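Local coordinates for 3-deoxy-d-manno-octulosonic-acid transferase (Acinetobacter baumannii, PDB 4BFC), which probably transfers Kdo from CMP-Kdo to the lipid A precursor in lipopolysaccharide synthesis, this crystallised fragment being its C-terminal CMP-Kdo-binding domain, at residues L148-P156 with L205-L213; Q130-L138 with A185-L196. All coordinates share one frame; numbering follows the deposited sequence. Where two conformers were deposited one is given.

After strands 43-50, 72-78, 98-100 and 113-115 of the parallel sheet, the chain enters strand 131-134, beside 43-50. It leaves through a loop into the short helix 148-152, then turns back into the neighbouring strand 157-159. After helix 167-175 it reaches helix 185-197, which packs on the sheet and closes the long loop of contact 2. The next helix, 199-214, returns to residues 148-156 and closes contact 1. Because the segments alternate along the sequence, the two closures cross. They meet where Pro156 O approaches Cys132 N at 3.0 Å, a probable backbone hydrogen bond. Helix 185-197 is thus tied to strand 131-134 itself, and helix 199-214 to the helix and turn joining this strand to 157-159.

Contact 1: residues L148-P156 with L205-L213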
loop_
_atom_site.group_PDB
_atom_site.type_symbol
_atom_site.label_atom_id
_atom_site.label_comp_id
_atom_site.label_asym_id
_atom_site.label_seq_id
_atom_site.Cartn_x
_atom_site.Cartn_y
_atom_site.Cartn_z
ATOM N N LEU A 148 0.125 18.624 3.158
ATOM C CA LEU A 148 -0.806 19.603 3.749
ATOM C C LEU A 148 -0.815 19.569 5.260
ATOM O O LEU A 148 -0.992 20.604 5.935
ATOM C CB LEU A 148 -2.229 19.313 3.182
ATOM C CG LEU A 148 -2.418 19.639 1.690
ATOM C CD1 LEU A 148 -3.831 19.235 1.228
ATOM C CD2 LEU A 148 -2.161 21.107 1.471
ATOM N N GLU A 149 -0.583 18.367 5.824
ATOM C CA GLU A 149 -0.629 18.210 7.266
ATOM C C GLU A 149 0.451 19.064 7.992
ATOM O O GLU A 149 0.107 19.938 8.798
ATOM C CB GLU A 149 -0.574 16.719 7.618
ATOM C CG GLU A 149 -1.686 15.905 6.949
ATOM C CD GLU A 149 -1.647 14.408 7.232
ATOM O OE1 GLU A 149 -0.573 13.768 7.139
ATOM O OE2 GLU A 149 -2.721 13.852 7.561
ATOM N N PRO A 150 1.756 18.919 7.616
ATOM C CA PRO A 150 2.717 19.856 8.247
ATOM C C PRO A 150 2.507 21.326 7.939
ATOM O O PRO A 150 2.762 22.154 8.802
ATOM C CB PRO A 150 4.115 19.333 7.781
ATOM C CG PRO A 150 3.821 18.571 6.534
ATOM C CD PRO A 150 2.448 17.962 6.740
ATOM N N MET A 151 1.974 21.661 6.762
ATOM C CA MET A 151 1.741 23.041 6.339
ATOM C C MET A 151 0.726 23.697 7.272
ATOM O O MET A 151 0.855 24.837 7.696
ATOM C CB MET A 151 1.159 23.044 4.914
ATOM C CG MET A 151 2.106 22.700 3.763
ATOM S SD MET A 151 3.337 23.980 3.391
ATOM C CE MET A 151 4.349 23.179 2.185
ATOM N N VAL A 152 -0.312 22.933 7.564
ATOM C CA VAL A 152 -1.423 23.426 8.387
ATOM C C VAL A 152 -0.920 23.647 9.814
ATOM O O VAL A 152 -1.358 24.559 10.490
ATOM C CB VAL A 152 -2.561 22.352 8.323
ATOM C CG1 VAL A 152 -3.549 22.411 9.488
ATOM C CG2 VAL A 152 -3.290 22.419 6.981
ATOM N N LEU A 153 0.057 22.845 10.240
ATOM C CA LEU A 153 0.636 22.995 11.589
ATOM C C LEU A 153 1.831 23.924 11.662
ATOM O O LEU A 153 2.544 23.997 12.695
ATOM C CB LEU A 153 0.949 21.632 12.215
ATOM C CG LEU A 153 -0.186 20.647 12.487
ATOM C CD1 LEU A 153 0.400 19.245 12.675
ATOM C CD2 LEU A 153 -1.015 21.038 13.715
ATOM N N ASN A 154 2.036 24.697 10.592
ATOM C CA ASN A 154 3.032 25.734 10.554
ATOM C C ASN A 154 4.490 25.254 10.605
ATOM O O ASN A 154 5.390 25.986 11.011
ATOM C CB ASN A 154 2.721 26.812 11.634
ATOM C CG ASN A 154 1.335 27.421 11.438
ATOM O OD1 ASN A 154 1.077 28.031 10.412
ATOM N ND2 ASN A 154 0.424 27.201 12.396
ATOM N N VAL A 155 4.721 24.036 10.104
ATOM C CA VAL A 155 6.042 23.448 10.066
ATOM C C VAL A 155 6.683 23.688 8.707
ATOM O O VAL A 155 6.128 23.266 7.704
ATOM C CB VAL A 155 6.032 21.927 10.281
ATOM C CG1 VAL A 155 7.463 21.409 10.319
ATOM C CG2 VAL A 155 5.302 21.587 11.563
ATOM N N PRO A 156 7.859 24.342 8.668
ATOM C CA PRO A 156 8.606 24.385 7.399
ATOM C C PRO A 156 8.869 22.985 6.815
ATOM O O PRO A 156 9.293 22.079 7.539
ATOM C CB PRO A 156 9.901 25.085 7.757
ATOM C CG PRO A 156 9.637 25.773 9.049
ATOM C CD PRO A 156 8.587 25.009 9.764
ATOM N N LEU A 205 8.524 31.652 5.029
ATOM C CA LEU A 205 8.046 30.397 4.393
ATOM C C LEU A 205 6.655 29.978 4.933
ATOM O O LEU A 205 5.734 29.621 4.153
ATOM C CB LEU A 205 9.057 29.260 4.617
ATOM C CG LEU A 205 9.021 27.943 3.871
ATOM C CD1 LEU A 205 9.230 28.095 2.381
ATOM C CD2 LEU A 205 10.135 27.135 4.511
ATOM N N VAL A 206 6.516 30.009 6.266
ATOM C CA VAL A 206 5.263 29.634 6.940
ATOM C C VAL A 206 4.149 30.604 6.512
ATOM O O VAL A 206 3.012 30.194 6.278
ATOM C CB VAL A 206 5.455 29.527 8.476
ATOM C CG1 VAL A 206 4.154 29.302 9.245
ATOM C CG2 VAL A 206 6.416 28.382 8.813
ATOM N N ALA A 207 4.496 31.888 6.375
ATOM C CA ALA A 207 3.573 32.898 5.829
ATOM C C ALA A 207 3.067 32.588 4.403
ATOM O O ALA A 207 1.864 32.647 4.152
ATOM C CB ALA A 207 4.191 34.306 5.926
ATOM N N GLN A 208 3.969 32.232 3.488
ATOM C CA GLN A 208 3.604 31.924 2.131
ATOM C C GLN A 208 2.750 30.665 2.082
ATOM O O GLN A 208 1.836 30.563 1.247
ATOM C CB GLN A 208 4.834 31.700 1.258
ATOM C CG GLN A 208 5.642 32.933 0.912
ATOM C CD GLN A 208 4.773 33.994 0.281
ATOM O OE1 GLN A 208 4.542 35.031 0.880
ATOM N NE2 GLN A 208 4.234 33.713 -0.915
ATOM N N ALA A 209 3.074 29.676 2.937
ATOM C CA ALA A 209 2.261 28.453 3.039
ATOM C C ALA A 209 0.827 28.753 3.443
ATOM O O ALA A 209 -0.133 28.284 2.791
ATOM C CB ALA A 209 2.889 27.485 4.062
ATOM N N HIS A 210 0.684 29.529 4.514
ATOM C CA HIS A 210 -0.635 30.023 4.930
ATOM C C HIS A 210 -1.436 30.790 3.907
ATOM O O HIS A 210 -2.668 30.698 3.911
ATOM C CB HIS A 210 -0.591 30.713 6.298
ATOM C CG HIS A 210 -0.950 29.777 7.416
ATOM N ND1 HIS A 210 -2.133 29.840 8.067
ATOM C CD2 HIS A 210 -0.276 28.652 7.921
ATOM C CE1 HIS A 210 -2.195 28.837 8.979
ATOM N NE2 HIS A 210 -1.058 28.111 8.884
ATOM N N LYS A 211 -0.769 31.502 3.002
ATOM C CA LYS A 211 -1.442 32.117 1.850
ATOM C C LYS A 211 -2.064 31.071 0.919
ATOM O O LYS A 211 -3.254 31.138 0.590
ATOM C CB LYS A 211 -0.478 32.983 1.031
ATOM C CG LYS A 211 -0.456 34.471 1.384
ATOM C CD LYS A 211 0.600 35.189 0.550
ATOM C CE LYS A 211 1.096 36.460 1.231
ATOM N NZ LYS A 211 2.312 37.001 0.558
ATOM N N VAL A 212 -1.255 30.106 0.486
ATOM C CA VAL A 212 -1.728 29.067 -0.407
ATOM C C VAL A 212 -2.879 28.351 0.295
ATOM O O VAL A 212 -3.886 28.047 -0.336
ATOM C CB VAL A 212 -0.625 28.052 -0.761
ATOM C CG1 VAL A 212 -1.159 26.916 -1.638
ATOM C CG2 VAL A 212 0.547 28.743 -1.443
ATOM N N LEU A 213 -2.733 28.091 1.599
ATOM C CA LEU A 213 -3.714 27.276 2.319
ATOM C C LEU A 213 -5.060 27.935 2.425
ATOM O O LEU A 213 -6.091 27.249 2.414
ATOM C CB LEU A 213 -3.207 26.845 3.714
ATOM C CG LEU A 213 -2.180 25.710 3.744
ATOM C CD1 LEU A 213 -1.532 25.699 5.134
ATOM C CD2 LEU A 213 -2.784 24.359 3.403
#
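Leu213 is the main bump of this contact: its forked end enters a hollow made by Leu148, Met151 and Val152, which share one side of the short helix 148-152, three and four residues apart, in a Rossmann-like domain. One branch, CD1, lies 3.8 Å from Met151 CB, while CD2 meets Leu148 CD2 at 3.8 Å and is a little farther from Val152. With CG anti to the carbonyl carbon, the fork of Leu213 points at helix 148-152. Leu148 and Leu213 slide past one another in opposite directions, whereas Val152 crosses Leu213 at about a right angle. A branched leucine suits the place because its two methyls can reach different walls at once.

One turn earlier the fit is reversed. Ala209, with only a methyl, leaves room for the thioether of Met151; SD lies 3.6 Å from Ala209 CB in one of two modelled methionine conformers, so this detail is less certain. Helix 167-175 borders this region through Phe173, which touches both Leu148 and Met151. The helix axes are 10.2 Å apart at closest approach and cross at -115°.

The helix 148-152 ends in a Schellman motif, with Asn154 as its C-prime residue at positive phi (67°), a conformation asparagine tolerates well. Asn154 OD1 comes within 2.6 Å of His210 NE2, the side chains crossing at about a right angle with amide and imidazole planes 22° apart, but the angle is too poor for a hydrogen bond and so short a distance leaves the detail doubtful. Past the turn, the rigid Pro156 ring presents CB to Leu205 CD2 at 3.8 Å. Beta-branched Val206 fills the notch beside the turn with both methyls: CG1 lies 3.7 Å from Asn154 CB, and CG2 rests 3.4 Å from Asn154 O.

Contact 2: residues Q130-L138 with A185-L196; sequences QVCFVGGSL and AQQVVDIWLACL
Val131 lays its CG2 methyl over the indole face of Trp192, 3.4 Å from the centroid of the five-membered ring, a CH-pi contact. With chi1 at -67°, CG1 is anti to the carbonyl carbon and turns instead to Cys195 CB at 3.7 Å, while CG2 sits between the backbone N and carbonyl carbon. A valine thus serves two helix residues from one strand position. The opposite face of the indole is covered by Val188 CG1, one turn earlier on the same helix, so the ring is held between two methyls.

Its edge is fixed as well. Trp192 NE1 donates a nearly straight hydrogen bond (172°) to Cys132 O at 3.1 Å. Cys132 O lies close to the indole plane, yet the N-H approaches from above the carbonyl plane rather than along a lone pair. The backbone of Cys132 also pairs with Pro156 and Val158. The buried indole N-H is satisfied in this way.

On the six-membered side of the indole, Trp192 CZ2 abuts Phe133 CB at 3.6 Å. Phe133 and Val188 cross at about a right angle, Phe133 CD1 meeting Val188 CG2 at 3.8 Å, and Leu138 adds CD1 to the same valine methyl. At the other end, Leu196 CD2 closes on Gln130 CB. The side chain of Cys195 lies about 2 Å, between nearest atoms, from a bound beta-mercaptoethanol, consistent with a mixed disulfide. A helix running nearly antiparallel to an interior strand (157°) and packed on its parallel sheet is the layered alpha/beta arrangement of a Rossmann-like domain, as in GT-B glycosyltransferases.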
loop_
_atom_site.group_PDB
_atom_site.type_symbol
_atom_site.label_atom_id
_atom_site.label_comp_id
_atom_site.label_asym_id
_atom_site.label_seq_id
_atom_site.Cartn_x
_atom_site.Cartn_y
_atom_site.Cartn_z
ATOM N N GLN A 130 10.298 21.468 14.557
ATOM C CA GLN A 130 10.787 22.767 14.061
ATOM C C GLN A 130 10.835 22.798 12.537
ATOM O O GLN A 130 10.533 23.836 11.922
ATOM C CB GLN A 130 12.145 23.174 14.647
ATOM C CG GLN A 130 12.052 23.907 15.961
ATOM C CD GLN A 130 11.455 23.057 17.031
ATOM O OE1 GLN A 130 12.161 22.221 17.651
ATOM N NE2 GLN A 130 10.172 23.236 17.277
ATOM N N VAL A 131 11.248 21.664 11.948
ATOM C CA VAL A 131 11.245 21.517 10.501
ATOM C C VAL A 131 10.930 20.047 10.225
ATOM O O VAL A 131 11.145 19.167 11.092
ATOM C CB VAL A 131 12.629 21.842 9.809
ATOM C CG1 VAL A 131 13.016 23.332 9.922
ATOM C CG2 VAL A 131 13.763 20.954 10.332
ATOM N N CYS A 132 10.519 19.793 8.999
ATOM C CA CYS A 132 10.277 18.425 8.615
ATOM C C CYS A 132 10.637 18.129 7.164
ATOM O O CYS A 132 10.907 19.025 6.359
ATOM C CB CYS A 132 8.800 18.039 8.916
ATOM S SG CYS A 132 7.628 18.601 7.666
ATOM N N PHE A 133 10.732 16.843 6.881
ATOM C CA PHE A 133 10.825 16.294 5.546
ATOM C C PHE A 133 9.720 15.222 5.367
ATOM O O PHE A 133 9.589 14.341 6.183
ATOM C CB PHE A 133 12.177 15.605 5.411
ATOM C CG PHE A 133 12.327 14.701 4.200
ATOM C CD1 PHE A 133 12.539 15.169 2.889
ATOM C CD2 PHE A 133 12.094 13.313 4.355
ATOM C CE1 PHE A 133 12.648 14.267 1.815
ATOM C CE2 PHE A 133 12.185 12.401 3.283
ATOM C CZ PHE A 133 12.505 12.888 1.978
ATOM N N VAL A 134 8.973 15.344 4.277
ATOM C CA VAL A 134 7.890 14.388 3.938
ATOM C C VAL A 134 8.409 13.415 2.898
ATOM O O VAL A 134 8.750 13.787 1.760
ATOM C CB VAL A 134 6.590 15.093 3.471
ATOM C CG1 VAL A 134 5.533 13.991 3.111
ATOM C CG2 VAL A 134 6.070 15.998 4.609
ATOM N N GLY A 135 8.449 12.156 3.327
ATOM C CA GLY A 135 9.110 11.070 2.581
ATOM C C GLY A 135 8.297 10.426 1.450
ATOM O O GLY A 135 7.263 10.932 0.941
ATOM N N GLY A 136 8.770 9.262 1.037
ATOM C CA GLY A 136 8.226 8.732 -0.211
ATOM C C GLY A 136 8.680 9.534 -1.429
ATOM O O GLY A 136 8.150 9.346 -2.519
ATOM N N SER A 137 9.693 10.393 -1.264
ATOM C CA SER A 137 9.970 11.438 -2.266
ATOM C C SER A 137 11.452 11.481 -2.708
ATOM O O SER A 137 11.710 12.134 -3.737
ATOM C CB SER A 137 9.492 12.830 -1.798
ATOM O OG SER A 137 10.164 13.256 -0.559
ATOM N N LEU A 138 12.335 10.839 -1.921
ATOM C CA LEU A 138 13.747 10.556 -2.331
ATOM C C LEU A 138 13.959 9.146 -2.868
ATOM O O LEU A 138 14.897 8.939 -3.635
ATOM C CB LEU A 138 14.744 10.909 -1.214
ATOM C CG LEU A 138 14.998 12.364 -0.872
ATOM C CD1 LEU A 138 15.754 12.399 0.447
ATOM C CD2 LEU A 138 15.811 12.955 -2.009
ATOM N N ALA A 185 19.603 13.672 0.082
ATOM C CA ALA A 185 19.571 13.624 1.566
ATOM C C ALA A 185 20.484 14.702 2.155
ATOM O O ALA A 185 20.112 15.405 3.116
ATOM C CB ALA A 185 19.966 12.261 2.050
ATOM N N GLN A 186 21.627 14.900 1.498
ATOM C CA GLN A 186 22.518 16.024 1.933
ATOM C C GLN A 186 21.825 17.378 1.864
ATOM O O GLN A 186 21.953 18.198 2.808
ATOM C CB GLN A 186 23.878 15.957 1.203
ATOM C CG GLN A 186 25.066 16.596 1.944
ATOM C CD GLN A 186 25.374 16.062 3.352
ATOM O OE1 GLN A 186 25.835 14.911 3.538
ATOM N NE2 GLN A 186 25.209 16.927 4.356
ATOM N N GLN A 187 21.100 17.639 0.775
ATOM C CA GLN A 187 20.369 18.859 0.634
ATOM C C GLN A 187 19.218 18.990 1.632
ATOM O O GLN A 187 18.932 20.083 2.047
ATOM C CB GLN A 187 19.962 19.144 -0.802
ATOM C CG GLN A 187 19.379 20.560 -0.922
ATOM C CD GLN A 187 19.113 20.949 -2.348
ATOM O OE1 GLN A 187 18.952 20.084 -3.231
ATOM N NE2 GLN A 187 19.050 22.260 -2.591
ATOM N N VAL A 188 18.543 17.878 2.003
ATOM C CA VAL A 188 17.557 18.005 3.080
ATOM C C VAL A 188 18.201 18.522 4.367
ATOM O O VAL A 188 17.648 19.392 5.033
ATOM C CB VAL A 188 16.945 16.620 3.451
ATOM C CG1 VAL A 188 16.085 16.734 4.698
ATOM C CG2 VAL A 188 16.147 16.054 2.279
ATOM N N VAL A 189 19.344 17.949 4.720
ATOM C CA VAL A 189 20.056 18.375 5.943
ATOM C C VAL A 189 20.540 19.831 5.790
ATOM O O VAL A 189 20.345 20.601 6.714
ATOM C CB VAL A 189 21.218 17.456 6.268
ATOM C CG1 VAL A 189 22.027 17.999 7.458
ATOM C CG2 VAL A 189 20.697 16.056 6.664
ATOM N N ASP A 190 21.069 20.254 4.626
ATOM C CA ASP A 190 21.495 21.700 4.390
ATOM C C ASP A 190 20.357 22.626 4.632
ATOM O O ASP A 190 20.453 23.671 5.283
ATOM C CB ASP A 190 21.871 22.007 2.915
ATOM C CG ASP A 190 22.351 23.460 2.715
ATOM O OD1 ASP A 190 23.522 23.683 3.075
ATOM O OD2 ASP A 190 21.588 24.367 2.236
ATOM N N ILE A 191 19.252 22.262 4.006
ATOM C CA ILE A 191 18.100 23.102 4.068
ATOM C C ILE A 191 17.614 23.196 5.539
ATOM O O ILE A 191 17.248 24.314 6.010
ATOM C CB ILE A 191 16.948 22.610 3.113
ATOM C CG1 ILE A 191 17.319 22.788 1.616
ATOM C CG2 ILE A 191 15.660 23.292 3.435
ATOM C CD1 ILE A 191 16.470 21.950 0.656
ATOM N N TRP A 192 17.555 22.070 6.242
ATOM C CA TRP A 192 17.115 22.083 7.623
ATOM C C TRP A 192 18.040 22.986 8.453
ATOM O O TRP A 192 17.554 23.803 9.201
ATOM C CB TRP A 192 17.190 20.701 8.220
ATOM C CG TRP A 192 15.980 19.854 7.916
ATOM C CD1 TRP A 192 14.778 20.187 7.300
ATOM C CD2 TRP A 192 15.861 18.481 8.333
ATOM N NE1 TRP A 192 13.912 19.056 7.282
ATOM C CE2 TRP A 192 14.554 18.002 7.878
ATOM C CE3 TRP A 192 16.709 17.605 9.021
ATOM C CZ2 TRP A 192 14.112 16.733 8.193
ATOM C CZ3 TRP A 192 16.268 16.305 9.264
ATOM C CH2 TRP A 192 15.004 15.887 8.856
ATOM N N LEU A 193 19.348 22.805 8.305
ATOM C CA LEU A 193 20.249 23.577 9.172
ATOM C C LEU A 193 20.136 25.069 8.907
ATOM O O LEU A 193 20.231 25.890 9.856
ATOM C CB LEU A 193 21.659 23.042 9.069
ATOM C CG LEU A 193 21.849 21.622 9.522
ATOM C CD1 LEU A 193 23.234 21.171 9.114
ATOM C CD2 LEU A 193 21.624 21.552 11.041
ATOM N N ALA A 194 19.958 25.394 7.633
ATOM C CA ALA A 194 19.716 26.788 7.256
ATOM C C ALA A 194 18.428 27.314 7.857
ATOM O O ALA A 194 18.425 28.341 8.485
ATOM C CB ALA A 194 19.720 26.926 5.754
ATOM N N CYS A 195 17.320 26.545 7.769
ATOM C CA CYS A 195 16.060 27.009 8.367
ATOM C C CYS A 195 16.182 27.276 9.863
ATOM O O CYS A 195 15.651 28.257 10.412
ATOM C CB CYS A 195 14.950 25.959 8.160
ATOM S SG CYS A 195 14.341 25.807 6.465
ATOM N N LEU A 196 16.914 26.419 10.526
ATOM C CA LEU A 196 17.001 26.517 11.968
ATOM C C LEU A 196 17.817 27.736 12.316
ATOM O O LEU A 196 17.588 28.313 13.354
ATOM C CB LEU A 196 17.630 25.264 12.555
ATOM C CG LEU A 196 16.820 23.959 12.535
ATOM C CD1 LEU A 196 17.735 22.800 12.907
ATOM C CD2 LEU A 196 15.583 24.147 13.446
#